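Local structure of farnesyl pyrophosphate synthase (Pseudomonas aeruginosa, 3ZOU) at residues 209-214 and 282-287; 51-56 and 68-73. The protein catalyses the head-to-tail condensation of isopentenyl diphosphate with allylic diphosphates to make farnesyl diphosphate, in a magnesium-dependent prenyl transfer. All coordinates share one frame; numbering follows the deposited sequence.

Interaction 1 of 2, residues 209-214 and 282-287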
ATOM      1  N   GLU A 209       6.623 -12.349  19.415  1.00 12.89           N
ATOM      2  CA  GLU A 209       6.143 -10.963  19.586  1.00 13.94           C
ATOM      3  C   GLU A 209       6.751 -10.209  20.785  1.00 13.19           C
ATOM      4  O   GLU A 209       7.180  -9.069  20.646  1.00 14.60           O
ATOM      5  CB  GLU A 209       4.616 -10.941  19.603  1.00 17.17           C
ATOM      6  CG  GLU A 209       4.084  -9.542  19.816  1.00 20.12           C
ATOM      7  CD  GLU A 209       2.562  -9.546  19.850  1.00 31.28           C
ATOM      8  OE1 GLU A 209       1.936  -9.629  18.765  1.00 34.86           O
ATOM      9  OE2 GLU A 209       2.007  -9.528  20.959  1.00 40.94           O
ATOM     10  N   ARG A 210       6.906 -10.908  21.920  1.00 12.79           N
ATOM     11  CA  ARG A 210       7.576 -10.337  23.064  1.00 14.39           C
ATOM     12  C   ARG A 210       9.036  -9.978  22.729  1.00 12.37           C
ATOM     13  O   ARG A 210       9.542  -8.920  23.156  1.00 12.99           O
ATOM     14  CB  ARG A 210       7.476 -11.276  24.269  1.00 15.99           C
ATOM     15  CG  ARG A 210       6.099 -11.330  24.836  1.00 20.04           C
ATOM     16  CD  ARG A 210       6.182 -11.950  26.260  1.00 24.93           C
ATOM     17  NE  ARG A 210       6.586 -13.314  26.250  1.00 26.58           N
ATOM     18  CZ  ARG A 210       5.804 -14.345  25.906  1.00 35.29           C
ATOM     19  NH1 ARG A 210       4.533 -14.196  25.519  1.00 40.40           N
ATOM     20  NH2 ARG A 210       6.293 -15.565  25.927  1.00 30.53           N
ATOM     21  N   TYR A 211       9.696 -10.910  22.059  1.00 12.84           N
ATOM     22  CA  TYR A 211      11.061 -10.671  21.599  1.00 12.29           C
ATOM     23  C   TYR A 211      11.126  -9.383  20.817  1.00 12.45           C
ATOM     24  O   TYR A 211      12.018  -8.563  20.989  1.00 11.68           O
ATOM     25  CB  TYR A 211      11.561 -11.923  20.826  1.00 11.72           C
ATOM     26  CG  TYR A 211      12.852 -11.669  20.054  1.00 11.55           C
ATOM     27  CD1 TYR A 211      12.834 -11.128  18.793  1.00 11.26           C
ATOM     28  CD2 TYR A 211      14.065 -11.860  20.645  1.00 10.76           C
ATOM     29  CE1 TYR A 211      13.966 -10.845  18.089  1.00 11.45           C
ATOM     30  CE2 TYR A 211      15.250 -11.560  19.960  1.00 12.44           C
ATOM     31  CZ  TYR A 211      15.210 -11.068  18.675  1.00 10.70           C
ATOM     32  OH  TYR A 211      16.355 -10.737  18.007  1.00 12.26           O
ATOM     33  N   ALA A 212      10.255  -9.301  19.812  1.00 11.94           N
ATOM     34  CA  ALA A 212      10.286  -8.196  18.856  1.00 10.96           C
ATOM     35  C   ALA A 212       9.994  -6.852  19.518  1.00 11.40           C
ATOM     36  O   ALA A 212      10.605  -5.868  19.218  1.00 12.12           O
ATOM     37  CB  ALA A 212       9.260  -8.510  17.760  1.00 11.15           C
ATOM     38  N   GLU A 213       9.044  -6.842  20.450  1.00 12.44           N
ATOM     39  CA  GLU A 213       8.775  -5.657  21.226  1.00 13.65           C
ATOM     40  C   GLU A 213       9.978  -5.149  21.971  1.00 13.42           C
ATOM     41  O   GLU A 213      10.313  -3.980  21.955  1.00 14.80           O
ATOM     42  CB  GLU A 213       7.624  -5.925  22.224  1.00 17.01           C
ATOM     43  CG  GLU A 213       6.275  -6.184  21.596  1.00 19.35           C
ATOM     44  CD  GLU A 213       5.190  -6.750  22.531  1.00 27.36           C
ATOM     45  OE1 GLU A 213       5.502  -7.354  23.575  1.00 38.27           O
ATOM     46  OE2 GLU A 213       4.001  -6.637  22.164  1.00 34.41           O
ATOM     47  N   ALA A 214      10.647  -6.101  22.604  1.00 12.53           N
ATOM     48  CA  ALA A 214      11.833  -5.765  23.377  1.00 12.50           C
ATOM     49  C   ALA A 214      12.987  -5.264  22.547  1.00 12.33           C
ATOM     50  O   ALA A 214      13.616  -4.234  22.874  1.00 12.74           O
ATOM     51  CB  ALA A 214      12.198  -6.959  24.265  1.00 12.76           C
ATOM     52  N   ASP A 282      19.339 -19.029  17.770  1.00 15.66           N
ATOM     53  CA  ASP A 282      20.499 -18.288  18.169  1.00 17.26           C
ATOM     54  C   ASP A 282      20.701 -16.979  17.411  1.00 15.33           C
ATOM     55  O   ASP A 282      21.145 -16.000  18.016  1.00 15.17           O
ATOM     56  CB  ASP A 282      21.766 -19.171  18.112  1.00 18.51           C
ATOM     57  CG  ASP A 282      21.893 -20.063  19.324  1.00 23.06           C
ATOM     58  OD1 ASP A 282      21.160 -19.929  20.322  1.00 23.06           O
ATOM     59  OD2 ASP A 282      22.800 -20.937  19.254  1.00 23.84           O
ATOM     60  N   PRO A 283      20.410 -16.911  16.106  1.00 13.93           N
ATOM     61  CA  PRO A 283      20.602 -15.638  15.416  1.00 12.80           C
ATOM     62  C   PRO A 283      19.797 -14.510  16.080  1.00 11.62           C
ATOM     63  O   PRO A 283      20.303 -13.409  16.188  1.00 11.92           O
ATOM     64  CB  PRO A 283      20.119 -15.960  14.016  1.00 14.02           C
ATOM     65  CG  PRO A 283      20.596 -17.363  13.813  1.00 14.32           C
ATOM     66  CD  PRO A 283      20.286 -18.017  15.100  1.00 12.86           C
ATOM     67  N   LEU A 284      18.584 -14.830  16.471  1.00 12.59           N
ATOM     68  CA  LEU A 284      17.749 -13.849  17.205  1.00 11.34           C
ATOM     69  C   LEU A 284      18.358 -13.437  18.520  1.00 11.36           C
ATOM     70  O   LEU A 284      18.380 -12.277  18.941  1.00 12.08           O
ATOM     71  CB  LEU A 284      16.364 -14.384  17.403  1.00 12.31           C
ATOM     72  CG  LEU A 284      15.415 -14.532  16.197  1.00 13.14           C
ATOM     73  CD1 LEU A 284      14.042 -14.985  16.642  1.00 14.26           C
ATOM     74  CD2 LEU A 284      15.273 -13.227  15.447  1.00 13.52           C
ATOM     75  N   ARG A 285      18.874 -14.444  19.225  1.00 11.36           N
ATOM     76  CA  ARG A 285      19.539 -14.113  20.485  1.00 12.05           C
ATOM     77  C   ARG A 285      20.748 -13.201  20.294  1.00 11.24           C
ATOM     78  O   ARG A 285      21.006 -12.231  21.047  1.00 11.47           O
ATOM     79  CB  ARG A 285      19.960 -15.406  21.215  1.00 12.88           C
ATOM     80  CG  ARG A 285      18.805 -16.282  21.614  1.00 13.63           C
ATOM     81  CD  ARG A 285      19.287 -17.617  22.202  1.00 14.98           C
ATOM     82  NE  ARG A 285      18.169 -18.412  22.683  1.00 15.49           N
ATOM     83  CZ  ARG A 285      17.742 -19.564  22.209  1.00 15.41           C
ATOM     84  NH1 ARG A 285      18.387 -20.200  21.255  1.00 17.11           N
ATOM     85  NH2 ARG A 285      16.660 -20.085  22.718  1.00 16.90           N
ATOM     86  N   GLN A 286      21.572 -13.558  19.309  1.00 10.74           N
ATOM     87  CA  GLN A 286      22.764 -12.788  18.982  1.00 12.26           C
ATOM     88  C   GLN A 286      22.453 -11.342  18.556  1.00 11.42           C
ATOM     89  O   GLN A 286      23.186 -10.417  18.857  1.00 11.19           O
ATOM     90  CB  GLN A 286      23.601 -13.514  17.917  1.00 12.74           C
ATOM     91  CG  GLN A 286      24.241 -14.777  18.447  1.00 16.73           C
ATOM     92  CD  GLN A 286      25.139 -15.437  17.387  1.00 23.32           C
ATOM     93  OE1 GLN A 286      25.765 -14.738  16.564  1.00 27.69           O
ATOM     94  NE2 GLN A 286      25.265 -16.743  17.450  1.00 26.74           N
ATOM     95  N   LEU A 287      21.383 -11.193  17.797  1.00 12.01           N
ATOM     96  CA  LEU A 287      20.934  -9.866  17.422  1.00 11.45           C
ATOM     97  C   LEU A 287      20.547  -9.040  18.641  1.00 11.39           C
ATOM     98  O   LEU A 287      20.946  -7.908  18.714  1.00 12.23           O
ATOM     99  CB  LEU A 287      19.732  -9.961  16.447  1.00 11.89           C
ATOM    100  CG  LEU A 287      19.208  -8.578  16.045  1.00 11.90           C
ATOM    101  CD1 LEU A 287      20.182  -7.860  15.147  1.00 11.92           C
ATOM    102  CD2 LEU A 287      17.902  -8.837  15.305  1.00 11.92           C
TER

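Interaction 2 of 2, residues 51-56 and 68-73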
ATOM      1  N   LEU A  51      15.416 -10.237  10.452  1.00  9.80           N
ATOM      2  CA  LEU A  51      14.439 -10.665  11.408  1.00 10.96           C
ATOM      3  C   LEU A  51      13.513 -11.720  10.820  1.00 11.13           C
ATOM      4  O   LEU A  51      13.118 -12.666  11.504  1.00 10.10           O
ATOM      5  CB  LEU A  51      13.651  -9.468  11.966  1.00 10.55           C
ATOM      6  CG  LEU A  51      14.419  -8.606  12.984  1.00 11.07           C
ATOM      7  CD1 LEU A  51      13.760  -7.258  13.221  1.00 12.48           C
ATOM      8  CD2 LEU A  51      14.623  -9.355  14.294  1.00 12.97           C
ATOM      9  N   ALA A  52      13.005 -11.468   9.603  1.00 11.11           N
ATOM     10  CA  ALA A  52      12.101 -12.452   8.940  1.00 10.18           C
ATOM     11  C   ALA A  52      12.826 -13.789   8.752  1.00 10.62           C
ATOM     12  O   ALA A  52      12.266 -14.809   9.078  1.00 10.71           O
ATOM     13  CB  ALA A  52      11.601 -11.895   7.617  1.00 12.06           C
ATOM     14  N   TYR A  53      14.016 -13.760   8.219  1.00 10.08           N
ATOM     15  CA  TYR A  53      14.765 -15.033   8.021  1.00 11.50           C
ATOM     16  C   TYR A  53      14.999 -15.681   9.376  1.00 12.69           C
ATOM     17  O   TYR A  53      14.821 -16.892   9.523  1.00 12.50           O
ATOM     18  CB  TYR A  53      16.113 -14.762   7.352  1.00 11.47           C
ATOM     19  CG  TYR A  53      15.955 -14.391   5.896  1.00 11.09           C
ATOM     20  CD1 TYR A  53      15.279 -15.202   4.997  1.00 12.46           C
ATOM     21  CD2 TYR A  53      16.541 -13.243   5.379  1.00 11.96           C
ATOM     22  CE1 TYR A  53      15.177 -14.883   3.665  1.00 14.04           C
ATOM     23  CE2 TYR A  53      16.386 -12.880   4.043  1.00 11.97           C
ATOM     24  CZ  TYR A  53      15.746 -13.741   3.176  1.00 12.77           C
ATOM     25  OH  TYR A  53      15.578 -13.405   1.816  1.00 15.03           O
ATOM     26  N   ALA A  54      15.397 -14.892  10.370  1.00 11.78           N
ATOM     27  CA  ALA A  54      15.823 -15.477  11.652  1.00 10.96           C
ATOM     28  C   ALA A  54      14.603 -16.038  12.347  1.00 12.54           C
ATOM     29  O   ALA A  54      14.694 -17.065  13.041  1.00 12.70           O
ATOM     30  CB  ALA A  54      16.578 -14.490  12.514  1.00 12.35           C
ATOM     31  N   ALA A  55      13.436 -15.359  12.298  1.00 10.70           N
ATOM     32  CA  ALA A  55      12.255 -15.906  12.908  1.00 12.13           C
ATOM     33  C   ALA A  55      11.814 -17.221  12.213  1.00 12.83           C
ATOM     34  O   ALA A  55      11.323 -18.141  12.892  1.00 13.51           O
ATOM     35  CB  ALA A  55      11.110 -14.854  12.881  1.00 12.15           C
ATOM     36  N   CYS A  56      11.902 -17.254  10.901  1.00 11.95           N
ATOM     37  CA  CYS A  56      11.550 -18.426  10.142  1.00 13.91           C
ATOM     38  C   CYS A  56      12.482 -19.580  10.627  1.00 14.06           C
ATOM     39  O   CYS A  56      11.947 -20.649  10.992  1.00 15.21           O
ATOM     40  CB  CYS A  56      11.734 -18.147   8.689  1.00 13.64           C
ATOM     41  SG  CYS A  56      11.325 -19.522   7.602  1.00 16.17           S
ATOM     42  N   ALA A  68       9.828 -13.864   0.395  1.00 11.94           N
ATOM     43  CA  ALA A  68       8.800 -12.830   0.065  1.00 11.77           C
ATOM     44  C   ALA A  68       8.545 -11.938   1.274  1.00 12.93           C
ATOM     45  O   ALA A  68       8.445 -10.714   1.132  1.00 12.06           O
ATOM     46  CB  ALA A  68       7.542 -13.459  -0.454  1.00 12.46           C
ATOM     47  N   ALA A  69       8.462 -12.538   2.451  1.00 11.71           N
ATOM     48  CA  ALA A  69       8.351 -11.788   3.713  1.00 10.83           C
ATOM     49  C   ALA A  69       9.458 -10.764   3.886  1.00 10.52           C
ATOM     50  O   ALA A  69       9.172  -9.593   4.175  1.00 10.35           O
ATOM     51  CB  ALA A  69       8.405 -12.749   4.879  1.00 10.94           C
ATOM     52  N   ALA A  70      10.716 -11.157   3.647  1.00 10.46           N
ATOM     53  CA  ALA A  70      11.877 -10.325   3.748  1.00 11.47           C
ATOM     54  C   ALA A  70      11.756  -9.156   2.759  1.00 11.89           C
ATOM     55  O   ALA A  70      11.991  -8.019   3.134  1.00 11.51           O
ATOM     56  CB  ALA A  70      13.116 -11.186   3.474  1.00 11.46           C
ATOM     57  N   CYS A  71      11.366  -9.463   1.533  1.00 11.28           N
ATOM     58  CA  CYS A  71      11.212  -8.397   0.550  1.00  9.98           C
ATOM     59  C   CYS A  71      10.112  -7.392   0.909  1.00  9.71           C
ATOM     60  O   CYS A  71      10.327  -6.199   0.894  1.00 11.35           O
ATOM     61  CB  CYS A  71      10.869  -8.937  -0.781  1.00 10.40           C
ATOM     62  SG  CYS A  71      12.225  -9.781  -1.660  1.00 13.92           S
ATOM     63  N   ALA A  72       9.010  -7.935   1.355  1.00  9.04           N
ATOM     64  CA  ALA A  72       7.842  -7.071   1.689  1.00  9.13           C
ATOM     65  C   ALA A  72       8.177  -6.134   2.803  1.00  9.30           C
ATOM     66  O   ALA A  72       7.882  -4.930   2.732  1.00  8.51           O
ATOM     67  CB  ALA A  72       6.631  -7.888   2.000  1.00 10.20           C
ATOM     68  N   VAL A  73       8.794  -6.625   3.888  1.00  9.09           N
ATOM     69  CA  VAL A  73       9.064  -5.698   4.990  1.00  9.22           C
ATOM     70  C   VAL A  73      10.101  -4.671   4.615  1.00  8.85           C
ATOM     71  O   VAL A  73      10.018  -3.535   5.061  1.00  9.68           O
ATOM     72  CB  VAL A  73       9.398  -6.408   6.331  1.00  8.84           C
ATOM     73  CG1 VAL A  73       8.177  -7.237   6.730  1.00  9.34           C
ATOM     74  CG2 VAL A  73      10.646  -7.300   6.213  1.00  9.33           C
TER

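Interaction 1 of 2, residues 209-214 and 282-287
Tyr211 reaches from helix 202-227 to Leu284 on helix 282-293, a buried contact inside the all-alpha polyprenyl synthetase fold, where the last modelled helix packs back against the helical bundle. The backbones stay well apart, with the nearest CA atoms, those of Tyr211 and Leu284, 8.6 Å from each other; the tyrosine side chain bridges that gap. CG of Tyr211 stands anti to its own nitrogen (chi1 168°), which sends the ring away from helix 202-227 and delivers the phenol oxygen to the neighbouring helix. There OH of Tyr211 donates a hydrogen bond of 2.7 Å to Leu284 O. The C=O...O angle is 114°, so the hydroxyl comes in from well to one side of the carbonyl, and it is also tilted 25° out of the carbonyl plane.

The side chain of Leu284 packs round the same ring. Its CB lies 3.7 Å from Tyr211 CZ, CD2 comes within 3.8 Å of Tyr211 CE1, and CD1 sits over one face of the ring. The leucine and the tyrosine thus meet aslant, the peptide oxygen gripping the hydroxyl while the aliphatic branches take the ring. Around them, Leu51 of helix 47-58 and Ala270 of helix 256-273 also touch Tyr211.

At the start of helix 282-293, Arg285 takes no part in the tyrosine contact. NH1 of Arg285 forms a salt bridge of 2.9 Å with Asp282 OD1, and the guanidinium also donates to Leu274 O, Phe277 O and Pro278 O, tying the preceding chain to the helix. One turn on from Leu284, Leu287 lines the pocket that holds the bound benzoxazolone fragment, and its CD2 packs 3.6 Å from Tyr211 OH.

Interaction 2 of 2, residues 51-56 and 68-73
Ala52 and Ala70 mark the place where two consecutive helices, 47-58 and 67-85, come together as an antiparallel pair in the helical bundle. The short segments run at 150° to each other with their axes 8.9 Å apart, and the CA atoms of Ala52 and Ala70 are just 5.6 Å from one another. Small side chains make this possible. The methyl of Ala52 is the bump from one side: it settles between Ala69 and Ala70, with CB of Ala52 4.3 Å from Ala69 CB and 4.1 Å from the backbone nitrogen of Ala70.

Ala70 answers with a bump of its own, its CB entering the angle between Ala52 and the ring of Tyr53. With chi1 at -72° CG lies beside the backbone nitrogen, and the ring extends across to helix 67-85, leaning slightly back toward the N-terminal end of its own helix; its CZ lies 3.7 Å from Ala70 CB in an oblique approach. The phenol oxygen continues to Asp67, at the start of helix 67-85, and hydrogen-bonds its OD1. Between the segments the fit thus rests on methyls and the tyrosine ring in close apolar contact, while Tyr53 OH is satisfied by Asp67.

Overall arrangement
Both contacts are buried and lie in one helical bundle, their centres about 14 Å apart, and helix 47-58 joins them: within segment 51-56, Ala52 and Tyr53 meet helix 67-85, while Leu51 and Ala54 pack against Leu284 and Leu287 of interaction 1. Leu284 CD2 sits 3.4 Å from Ala54 CB, and Leu287 CD2 lies 3.5 Å from Leu51 CD2. Interaction 2 pairs neighbours in sequence through alanine methyls, bringing the backbones close; interaction 1 ties helices far apart in the chain across a wider gap, with a polar bond inside an apolar setting. Each uses a tyrosine, but only in interaction 1 does its hydroxyl bond across the two segments. Interaction 1 also borders the fragment pocket.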